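Local structure of transaminase (Bacillus megaterium, 5G0A) at residues 120-125 with 149-154; 269-274 with 293-298; 155-160 with 187-192. The protein probably transfers amino groups between S-configured amines and carbonyl compounds, using pyridoxal-5'-phosphate as its cofactor. All blocks are in the same frame, centred on the assembly; numbering follows the deposited sequence.

Contact 1 (120-125 with 149-154). With PLP (pyridoxal-5'-phosphate), chain K.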
# COMPACT_ATOMS: atom_id res chain seq x y z
N THR B 120 11.67 6.95 -22.58
CA THR B 120 11.60 5.50 -22.63
C THR B 120 10.15 5.00 -22.64
O THR B 120 9.23 5.75 -22.32
CB THR B 120 12.33 4.82 -21.44
OG1 THR B 120 11.62 5.06 -20.21
CG2 THR B 120 13.80 5.35 -21.26
N GLY B 121 9.96 3.72 -22.99
CA GLY B 121 8.63 3.13 -23.00
C GLY B 121 8.07 3.05 -21.58
O GLY B 121 6.88 3.30 -21.38
N SER B 122 8.93 2.72 -20.60
CA SER B 122 8.47 2.65 -19.21
C SER B 122 8.02 4.03 -18.74
O SER B 122 7.00 4.14 -18.08
CB SER B 122 9.55 2.13 -18.27
OG SER B 122 9.79 0.76 -18.52
N GLU B 123 8.79 5.06 -19.08
CA GLU B 123 8.37 6.44 -18.76
C GLU B 123 7.04 6.80 -19.43
O GLU B 123 6.22 7.51 -18.84
CB GLU B 123 9.45 7.45 -19.12
CG GLU B 123 10.61 7.45 -18.10
CD GLU B 123 11.59 8.59 -18.31
OE1 GLU B 123 11.56 9.22 -19.39
OE2 GLU B 123 12.35 8.89 -17.36
N ALA B 124 6.83 6.33 -20.65
CA ALA B 124 5.55 6.58 -21.33
C ALA B 124 4.39 5.92 -20.58
O ALA B 124 3.30 6.51 -20.45
CB ALA B 124 5.58 6.06 -22.77
N VAL B 125 4.59 4.68 -20.15
CA VAL B 125 3.55 3.96 -19.36
C VAL B 125 3.32 4.67 -18.01
O VAL B 125 2.18 4.86 -17.59
CB VAL B 125 3.94 2.48 -19.17
CG1 VAL B 125 3.01 1.76 -18.18
CG2 VAL B 125 3.88 1.75 -20.54
N HIS B 149 4.60 -4.18 -19.22
CA HIS B 149 4.40 -2.77 -19.50
C HIS B 149 5.60 -1.94 -19.07
O HIS B 149 5.52 -0.72 -19.00
CB HIS B 149 3.09 -2.25 -18.85
CG HIS B 149 1.86 -2.88 -19.41
ND1 HIS B 149 1.46 -2.68 -20.72
CD2 HIS B 149 0.94 -3.71 -18.85
CE1 HIS B 149 0.36 -3.38 -20.95
NE2 HIS B 149 0.01 -4.01 -19.83
N GLY B 150 6.72 -2.59 -18.77
CA GLY B 150 7.91 -1.82 -18.36
C GLY B 150 8.38 -2.18 -16.97
O GLY B 150 7.81 -3.06 -16.33
N TRP B 151 9.40 -1.47 -16.48
CA TRP B 151 10.14 -1.94 -15.30
C TRP B 151 10.22 -0.95 -14.14
O TRP B 151 10.58 -1.35 -13.02
CB TRP B 151 11.57 -2.36 -15.69
CG TRP B 151 12.39 -1.18 -16.14
CD1 TRP B 151 12.45 -0.67 -17.40
CD2 TRP B 151 13.20 -0.34 -15.31
NE1 TRP B 151 13.26 0.45 -17.41
CE2 TRP B 151 13.74 0.67 -16.15
CE3 TRP B 151 13.54 -0.34 -13.94
CZ2 TRP B 151 14.62 1.67 -15.67
CZ3 TRP B 151 14.39 0.68 -13.45
CH2 TRP B 151 14.92 1.66 -14.32
N THR B 152 9.95 0.33 -14.40
CA THR B 152 9.99 1.37 -13.37
C THR B 152 8.80 1.14 -12.43
O THR B 152 7.86 0.39 -12.76
CB THR B 152 9.97 2.79 -14.00
OG1 THR B 152 8.93 2.84 -14.98
CG2 THR B 152 11.30 3.12 -14.73
N GLY B 153 8.85 1.73 -11.24
CA GLY B 153 7.92 1.39 -10.15
C GLY B 153 6.45 1.35 -10.52
O GLY B 153 5.77 0.38 -10.21
N GLY B 154 5.96 2.38 -11.22
CA GLY B 154 4.56 2.41 -11.65
C GLY B 154 4.23 1.43 -12.78
O GLY B 154 3.27 0.66 -12.71
N1 PLP K . 5.60 -1.84 -22.80
C2 PLP K . 5.77 -2.85 -23.68
C2A PLP K . 4.57 -3.56 -24.27
C3 PLP K . 7.14 -3.21 -24.13
O3 PLP K . 7.37 -4.18 -25.03
C4 PLP K . 8.28 -2.48 -23.56
C4A PLP K . 9.71 -2.79 -24.02
C5 PLP K . 7.94 -1.43 -22.57
C6 PLP K . 6.62 -1.19 -22.23
C5A PLP K . 9.02 -0.63 -21.84
O4P PLP K . 9.84 0.13 -22.70
P PLP K . 11.32 0.51 -22.16
O1P PLP K . 11.75 1.45 -23.25
O2P PLP K . 11.21 1.16 -20.79
O3P PLP K . 12.09 -0.78 -22.13

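Contact 2 (269-274 with 293-298). With PLP (pyridoxal-5'-phosphate), chain K.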
# COMPACT_ATOMS: atom_id res chain seq x y z
N ASP B 269 -1.12 -0.30 -24.82
CA ASP B 269 0.33 -0.15 -24.77
C ASP B 269 0.90 -0.56 -26.13
O ASP B 269 0.91 -1.75 -26.46
CB ASP B 269 0.89 -1.03 -23.64
CG ASP B 269 2.40 -0.81 -23.41
OD1 ASP B 269 3.06 -0.17 -24.26
OD2 ASP B 269 2.89 -1.26 -22.36
N GLU B 270 1.33 0.44 -26.90
CA GLU B 270 1.87 0.22 -28.24
C GLU B 270 3.38 0.32 -28.28
O GLU B 270 3.95 0.54 -29.34
CB GLU B 270 1.31 1.27 -29.21
CG GLU B 270 -0.17 1.11 -29.59
CD GLU B 270 -0.44 -0.05 -30.56
OE1 GLU B 270 0.50 -0.51 -31.26
OE2 GLU B 270 -1.60 -0.50 -30.63
N VAL B 271 4.04 0.21 -27.13
CA VAL B 271 5.50 0.39 -27.14
C VAL B 271 6.15 -0.65 -28.03
O VAL B 271 7.08 -0.33 -28.78
CB VAL B 271 6.12 0.32 -25.72
CG1 VAL B 271 7.65 0.24 -25.80
CG2 VAL B 271 5.69 1.54 -24.92
N LEU B 272 5.67 -1.89 -27.97
CA LEU B 272 6.21 -2.92 -28.84
C LEU B 272 5.49 -3.03 -30.19
O LEU B 272 6.14 -3.12 -31.24
CB LEU B 272 6.29 -4.27 -28.14
CG LEU B 272 7.10 -5.35 -28.87
CD1 LEU B 272 7.96 -6.15 -27.89
CD2 LEU B 272 6.17 -6.24 -29.67
N THR B 273 4.16 -3.00 -30.18
CA THR B 273 3.42 -3.21 -31.44
C THR B 273 3.33 -1.99 -32.34
O THR B 273 2.81 -2.07 -33.47
CB THR B 273 1.98 -3.72 -31.18
OG1 THR B 273 1.32 -2.79 -30.32
CG2 THR B 273 2.02 -5.12 -30.55
N GLY B 274 3.81 -0.85 -31.85
CA GLY B 274 3.70 0.40 -32.56
C GLY B 274 4.63 0.55 -33.75
O GLY B 274 5.64 -0.15 -33.86
N ILE B 293 -6.01 6.17 -24.71
CA ILE B 293 -4.59 6.54 -24.52
C ILE B 293 -3.76 5.43 -25.14
O ILE B 293 -4.10 4.24 -25.01
CB ILE B 293 -4.21 6.61 -23.00
CG1 ILE B 293 -5.01 7.67 -22.26
CG2 ILE B 293 -2.71 6.85 -22.82
CD1 ILE B 293 -4.87 7.63 -20.74
N ILE B 294 -2.67 5.80 -25.84
CA ILE B 294 -1.62 4.82 -26.16
C ILE B 294 -0.25 5.25 -25.64
O ILE B 294 0.01 6.44 -25.46
CB ILE B 294 -1.49 4.45 -27.67
CG1 ILE B 294 -0.94 5.63 -28.51
CG2 ILE B 294 -2.81 3.82 -28.17
CD1 ILE B 294 -0.69 5.24 -29.97
N THR B 295 0.59 4.25 -25.40
CA THR B 295 1.98 4.46 -25.00
C THR B 295 2.89 3.97 -26.11
O THR B 295 2.59 2.97 -26.77
CB THR B 295 2.29 3.74 -23.68
OG1 THR B 295 1.89 2.38 -23.76
CG2 THR B 295 1.56 4.41 -22.52
N MET B 296 4.01 4.67 -26.29
CA MET B 296 4.94 4.42 -27.41
C MET B 296 6.38 4.47 -26.94
O MET B 296 6.71 5.14 -25.96
CB MET B 296 4.74 5.48 -28.51
CG MET B 296 3.37 5.43 -29.19
SD MET B 296 3.01 6.93 -30.11
CE MET B 296 2.46 8.00 -28.79
N GLY B 297 7.23 3.78 -27.68
CA GLY B 297 8.68 3.67 -27.43
C GLY B 297 9.21 2.87 -28.62
O GLY B 297 8.56 2.81 -29.67
N LYS B 298 10.40 2.29 -28.47
CA LYS B 298 10.97 1.31 -29.45
C LYS B 298 10.92 1.82 -30.89
O LYS B 298 11.77 2.64 -31.27
CB LYS B 298 10.30 -0.07 -29.26
CG LYS B 298 10.63 -0.66 -27.89
CD LYS B 298 10.09 -2.08 -27.68
CE LYS B 298 10.71 -2.79 -26.45
NZ LYS B 298 9.68 -3.10 -25.46
N1 PLP K . 5.60 -1.84 -22.80
C2 PLP K . 5.77 -2.85 -23.68
C2A PLP K . 4.57 -3.56 -24.27
C3 PLP K . 7.14 -3.21 -24.13
O3 PLP K . 7.37 -4.18 -25.03
C4 PLP K . 8.28 -2.48 -23.56
C4A PLP K . 9.71 -2.79 -24.02
C5 PLP K . 7.94 -1.43 -22.57
C6 PLP K . 6.62 -1.19 -22.23
C5A PLP K . 9.02 -0.63 -21.84
O4P PLP K . 9.84 0.13 -22.70
P PLP K . 11.32 0.51 -22.16
O1P PLP K . 11.75 1.45 -23.25
O2P PLP K . 11.21 1.16 -20.79
O3P PLP K . 12.09 -0.78 -22.13
O HOH W 1 5.66 2.58 -29.99

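Contact 3 (155-160 with 187-192)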
# COMPACT_ATOMS: atom_id res chain seq x y z
N ALA B 155 5.05 1.43 -13.84
CA ALA B 155 4.89 0.48 -14.93
C ALA B 155 5.00 -0.98 -14.46
O ALA B 155 4.32 -1.87 -14.96
CB ALA B 155 5.92 0.77 -16.02
N ALA B 156 5.89 -1.25 -13.52
CA ALA B 156 6.02 -2.60 -12.98
C ALA B 156 4.74 -3.08 -12.25
O ALA B 156 4.42 -4.26 -12.28
CB ALA B 156 7.23 -2.71 -12.06
N THR B 157 3.99 -2.16 -11.63
CA THR B 157 2.76 -2.59 -10.94
C THR B 157 1.78 -3.26 -11.90
O THR B 157 1.03 -4.14 -11.49
CB THR B 157 2.02 -1.45 -10.18
OG1 THR B 157 1.49 -0.50 -11.11
CG2 THR B 157 2.96 -0.77 -9.14
N VAL B 158 1.80 -2.84 -13.17
CA VAL B 158 0.92 -3.45 -14.17
C VAL B 158 1.58 -4.53 -15.01
O VAL B 158 0.99 -5.10 -15.91
CB VAL B 158 0.19 -2.42 -15.06
CG1 VAL B 158 -0.83 -1.64 -14.22
CG2 VAL B 158 1.17 -1.45 -15.74
N THR B 159 2.83 -4.83 -14.69
CA THR B 159 3.53 -5.93 -15.33
C THR B 159 3.29 -7.18 -14.50
O THR B 159 3.67 -7.24 -13.33
CB THR B 159 5.03 -5.61 -15.44
OG1 THR B 159 5.20 -4.59 -16.43
CG2 THR B 159 5.81 -6.84 -15.85
N ARG B 160 2.61 -8.15 -15.10
CA ARG B 160 2.34 -9.42 -14.42
C ARG B 160 3.01 -10.58 -15.16
O ARG B 160 2.46 -11.66 -15.33
CB ARG B 160 0.82 -9.64 -14.25
CG ARG B 160 0.11 -8.61 -13.40
CD ARG B 160 0.70 -8.46 -12.01
NE ARG B 160 1.18 -9.73 -11.47
CZ ARG B 160 2.09 -9.85 -10.50
NH1 ARG B 160 2.60 -8.78 -9.90
NH2 ARG B 160 2.49 -11.05 -10.11
N SER B 187 0.28 -0.27 -4.23
CA SER B 187 -0.10 -0.52 -5.65
C SER B 187 -1.61 -0.57 -5.79
O SER B 187 -2.30 -1.17 -4.98
CB SER B 187 0.60 -1.75 -6.28
OG SER B 187 0.37 -2.94 -5.56
N ALA B 188 -2.15 0.09 -6.81
CA ALA B 188 -3.59 0.10 -6.99
C ALA B 188 -3.92 -0.63 -8.31
O ALA B 188 -4.30 0.01 -9.27
CB ALA B 188 -4.03 1.54 -7.02
N VAL B 189 -3.68 -1.93 -8.37
CA VAL B 189 -3.74 -2.69 -9.61
C VAL B 189 -4.47 -3.99 -9.38
O VAL B 189 -4.25 -4.71 -8.37
CB VAL B 189 -2.31 -2.99 -10.20
CG1 VAL B 189 -2.37 -3.96 -11.39
CG2 VAL B 189 -1.60 -1.70 -10.55
N LEU B 190 -5.35 -4.32 -10.31
CA LEU B 190 -6.00 -5.61 -10.34
C LEU B 190 -5.50 -6.40 -11.53
O LEU B 190 -5.40 -5.87 -12.65
CB LEU B 190 -7.51 -5.42 -10.47
CG LEU B 190 -8.22 -4.56 -9.45
CD1 LEU B 190 -9.69 -4.52 -9.81
CD2 LEU B 190 -7.99 -5.09 -8.03
N MET B 191 -5.21 -7.68 -11.32
CA MET B 191 -4.79 -8.56 -12.41
C MET B 191 -5.96 -9.38 -12.96
O MET B 191 -6.45 -10.29 -12.29
CB MET B 191 -3.63 -9.50 -11.99
CG MET B 191 -3.23 -10.46 -13.11
SD MET B 191 -1.90 -11.58 -12.66
CE MET B 191 -2.83 -12.90 -11.87
N ALA B 192 -6.37 -9.05 -14.19
CA ALA B 192 -7.44 -9.78 -14.90
C ALA B 192 -6.87 -10.93 -15.69
O ALA B 192 -5.64 -11.03 -15.87
CB ALA B 192 -8.20 -8.82 -15.82

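Contact 1 (120-125 with 149-154)
Ser122 reaches Gly150, Trp151 and Thr152 with its short side chain. Its CB rests 3.4 Å from Thr152 OG1, a hydroxyl that is itself hydrogen-bonded to Glu126. One bond further, OG lies anti to the carbonyl carbon (chi1 -69°), which turns it toward both the Trp151 backbone and the phosphate. There it accepts a hydrogen bond from Trp151 N at 3.0 Å, with an N-H...O angle of 155°, and gives its own proton to the phosphate atom PLP O2P at 2.7 Å. Serine suits the place because one small hydroxyl can accept from the backbone and donate to the anion. This is the phosphate-binding cup of a fold-type I PLP enzyme, built on the N-terminus of helix 121-136. Gly121 N donates to PLP O1P at 2.9 Å and Ser122 N to PLP O2P at 2.8 Å, and the helix dipole probably adds to the pull on the phosphate. Thr120 caps the same helix, its OG1 accepting from Glu123 N. Gly150 CA comes within 3.2 Å of Ser122 OG, and its backbone is turned so that a CB would press on the carbonyl O of His149, so glycine fits. One turn along the helix, Val125 CG2 packs 3.3 Å from His149 O, a buried oxygen with no hydrogen-bond partner in the model, while the imidazole turns away to bond Asp269 through ND1.

Contact 2 (269-274 with 293-298)
A parallel beta bridge, Asp269 with Thr295, joins the end of strand 265-269 to strand 293-296 in the central seven-stranded sheet of the fold-type I aminotransferase. Both segments then leave the sheet to build the cofactor site. Glu270 N donates to Thr295 O at 2.8 Å, though the bond is bent to 131°. On the face that carries the side chains of Asp269 and Thr295, the threonine OG1 donates a weak hydrogen bond to Asp269 OD1. That oxygen also accepts from Val271 N, closing an Asx turn that steadies the carboxylate. Aspartate suits this position because its second oxygen, OD2, shared with His149, lies 2.8 Å from the pyridine atom PLP N1, as the aspartate of fold-type I enzymes faces the pyridine nitrogen. Val271 contributes branched bulk in two directions: CG1, anti to the backbone N (chi1 169°), sits 3.6 Å from PLP C4, whereas CG2 packs against the backbone of Met296. Lys298 runs past Val271, its CB 3.3 Å from Val271 O, and its long chain bends at the last torsion, chi4 118°. There Lys298 NZ is covalently joined to PLP C4A at 1.5 Å.

Contact 3 (155-160 with 187-192)
Thr157, Val158 and Arg160, at and just after the short helix 153-157, pack on Ser187, Val189 and Met191 without a hydrogen bond, over strand 189-192, an edge strand of the central sheet of the fold-type I aminotransferase, as counted within this chain. The apolar part is Val189 CG2 on Val158 CG1 at 3.8 Å, the two side chains crossing at about a right angle. A beta-branched residue suits the strand and here offers two methyls to these residues. Thr157 adds mixed contacts. Its O lies 3.4 Å from Val189 CG1. Its OG1 approaches Val189 CG2 at 3.4 Å, but the polar partner of this hydroxyl is Gly154 O, one turn back; its CG2 rests against Ser187 CB at 3.8 Å. The third kind pairs the aliphatic stem of an arginine with a thioether. Met191 extends with CG anti to its own N (chi1 177°) and reaches across Arg160, whose chain bends at chi2 and chi3. The arginine's charged end serves the subunit interface: NH2 bonds Asn225 of the third subunit, and the group makes a cation-pi contact with Tyr226 of that subunit. Between the side chains, Met191 SD lies 3.7 Å from both CB and CG of Arg160.

Contacts 1 and 2 are wholly buried and grip the same PLP from different ends: contact 1 chiefly the phosphate, with His149 and Gly150 also against the ring; contact 2 the ring nitrogen and the carbon C4A bound to the lysine. They also touch each other directly, Ala124 packing on Thr295. Contact 3, only partly buried and farther from the chain's centre, lacks hydrogen bonds between its segments and faces the third subunit, whereas contact 1 borders the second. Contacts 1 and 3 share helix 153-157, and Thr159 OG1 ties them through His149 N and Gly150 O. Contacts 2 and 3 use inner and edge strands of one sheet, with polar chemistry giving way to apolar packing.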